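Local coordinates for SMC protein (Pyrococcus furiosus, PDB 3NWC), which probably serves chromosome condensation and partitioning as an SMC ATPase, and is seen here as the hinge domain that mediates dimerization and binds DNA, at residues G129-V134 with K146-T151. Numbering follows the deposited sequence.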
loop_
_atom_site.group_PDB
_atom_site.type_symbol
_atom_site.label_atom_id
_atom_site.label_comp_id
_atom_site.label_asym_id
_atom_site.label_seq_id
_atom_site.Cartn_x
_atom_site.Cartn_y
_atom_site.Cartn_z
ATOM N N GLY A 129 -12.259 -9.154 -2.238
ATOM C CA GLY A 129 -13.578 -9.647 -1.834
ATOM C C GLY A 129 -14.669 -8.630 -1.567
ATOM O O GLY A 129 -15.852 -8.953 -1.661
ATOM N N ASP A 130 -14.301 -7.402 -1.220
ATOM C CA ASP A 130 -15.321 -6.379 -1.074
ATOM C C ASP A 130 -15.191 -5.269 -2.103
ATOM O O ASP A 130 -15.804 -4.221 -1.962
ATOM C CB ASP A 130 -15.392 -5.844 0.370
ATOM C CG ASP A 130 -14.186 -4.995 0.764
ATOM O OD1 ASP A 130 -13.160 -4.982 0.054
ATOM O OD2 ASP A 130 -14.266 -4.336 1.820
ATOM N N THR A 131 -14.420 -5.524 -3.163
ATOM C CA THR A 131 -14.309 -4.552 -4.243
ATOM C C THR A 131 -15.417 -4.697 -5.279
ATOM O O THR A 131 -15.673 -5.778 -5.786
ATOM C CB THR A 131 -12.937 -4.625 -4.965
ATOM O OG1 THR A 131 -11.902 -4.458 -4.000
ATOM C CG2 THR A 131 -12.818 -3.519 -6.002
ATOM N N VAL A 132 -16.028 -3.569 -5.609
ATOM C CA VAL A 132 -17.007 -3.497 -6.667
ATOM C C VAL A 132 -16.517 -2.620 -7.801
ATOM O O VAL A 132 -15.889 -1.576 -7.584
ATOM C CB VAL A 132 -18.349 -2.959 -6.097
ATOM C CG1 VAL A 132 -19.389 -2.846 -7.183
ATOM C CG2 VAL A 132 -18.824 -3.859 -4.968
ATOM N N ILE A 133 -16.788 -3.066 -9.025
ATOM C CA ILE A 133 -16.428 -2.314 -10.216
ATOM C C ILE A 133 -17.632 -1.490 -10.643
ATOM O O ILE A 133 -18.744 -2.016 -10.785
ATOM C CB ILE A 133 -16.021 -3.256 -11.356
ATOM C CG1 ILE A 133 -14.897 -4.192 -10.893
ATOM C CG2 ILE A 133 -15.610 -2.463 -12.589
ATOM C CD1 ILE A 133 -14.551 -5.290 -11.890
ATOM N N VAL A 134 -17.405 -0.193 -10.812
ATOM C CA VAL A 134 -18.424 0.740 -11.265
ATOM C C VAL A 134 -17.912 1.462 -12.515
ATOM O O VAL A 134 -16.707 1.483 -12.783
ATOM C CB VAL A 134 -18.777 1.757 -10.168
ATOM C CG1 VAL A 134 -19.110 1.030 -8.862
ATOM C CG2 VAL A 134 -17.629 2.720 -9.947
ATOM N N LYS A 146 -18.422 3.692 2.238
ATOM C CA LYS A 146 -19.278 2.565 2.585
ATOM C C LYS A 146 -19.111 1.350 1.670
ATOM O O LYS A 146 -19.499 0.245 2.032
ATOM C CB LYS A 146 -20.747 2.992 2.623
ATOM C CG LYS A 146 -21.384 3.139 1.260
ATOM C CD LYS A 146 -22.902 3.174 1.379
ATOM C CE LYS A 146 -23.565 2.880 0.043
ATOM N NZ LYS A 146 -25.051 2.770 0.132
ATOM N N VAL A 147 -18.533 1.552 0.489
ATOM C CA VAL A 147 -18.290 0.454 -0.441
ATOM C C VAL A 147 -16.896 0.622 -1.056
ATOM O O VAL A 147 -16.530 1.733 -1.437
ATOM C CB VAL A 147 -19.320 0.459 -1.585
ATOM C CG1 VAL A 147 -19.134 -0.766 -2.472
ATOM C CG2 VAL A 147 -20.746 0.529 -1.030
ATOM N N ARG A 148 -16.115 -0.453 -1.134
ATOM C CA ARG A 148 -14.852 -0.365 -1.895
ATOM C C ARG A 148 -15.154 -0.455 -3.384
ATOM O O ARG A 148 -15.739 -1.430 -3.846
ATOM C CB ARG A 148 -13.848 -1.442 -1.479
ATOM C CG ARG A 148 -12.439 -1.253 -2.091
ATOM C CD ARG A 148 -11.451 -2.295 -1.570
ATOM N NE ARG A 148 -10.061 -1.817 -1.607
ATOM C CZ ARG A 148 -9.183 -2.122 -2.559
ATOM N NH1 ARG A 148 -9.535 -2.906 -3.568
ATOM N NH2 ARG A 148 -7.944 -1.642 -2.496
HETATM N N MSE A 149 -14.745 0.564 -4.141
HETATM C CA MSE A 149 -15.052 0.617 -5.565
HETATM C C MSE A 149 -13.813 0.930 -6.397
HETATM O O MSE A 149 -12.904 1.632 -5.960
HETATM C CB MSE A 149 -16.119 1.673 -5.848
HETATM C CG MSE A 149 -17.461 1.390 -5.181
HETATM SE SE MSE A 149 -18.558 2.997 -5.204
HETATM C CE MSE A 149 -17.481 4.101 -4.009
ATOM N N VAL A 150 -13.797 0.410 -7.613
ATOM C CA VAL A 150 -12.775 0.806 -8.571
ATOM C C VAL A 150 -13.544 1.156 -9.836
ATOM O O VAL A 150 -14.495 0.466 -10.181
ATOM C CB VAL A 150 -11.740 -0.318 -8.800
ATOM C CG1 VAL A 150 -12.421 -1.630 -9.274
ATOM C CG2 VAL A 150 -10.673 0.130 -9.771
ATOM N N THR A 151 -13.183 2.248 -10.497
ATOM C CA THR A 151 -13.857 2.582 -11.753
ATOM C C THR A 151 -13.171 1.857 -12.888
ATOM O O THR A 151 -12.032 1.432 -12.759
ATOM C CB THR A 151 -13.881 4.092 -12.051
ATOM O OG1 THR A 151 -12.557 4.554 -12.358
ATOM C CG2 THR A 151 -14.444 4.862 -10.870
HETATM O O HOH W 1 -17.297 -2.941 -0.171
#
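The guanidinium of Arg148 receives Thr131 at its edge: NH1 reaches OG1 at 2.9 Å with the hydroxyl oxygen only 7° out of the guanidinium plane. With CG anti to the backbone N (chi1 -171°) and the chain extended to NE, the arginine runs past Thr131, its CD 3.6 Å from Asp130 OD1. That carboxylate lies nearly parallel to the guanidinium, yet their charged atoms do not meet. NH1 also bonds the carbonyl of Ala58, tying the strand pair to helix 52-59. A leucine in place of Arg148 would probably leave Thr131 OG1 and the Ala58 carbonyl without this shared donor. A water bridges the two backbones, donating to Asp130 O and accepting from Arg148 N. Beyond it the backbones are laced by Val132 N to Arg148 O (2.8 Å), Val150 N to Val132 O and Val134 N to Val150 O. On the Arg148 side, Val150 CG1 packs on Thr131 CG2 (3.8 Å) and Ile133 CG1, facing helix 52-59; on the other, Val134 CG1 rests against CG of selenomethionine Met149 (4.0 Å). Strands 108-109 and 156-157 flank the pair, both antiparallel, making this the one parallel pair within a mixed beta-sheet of the SMC hinge domain.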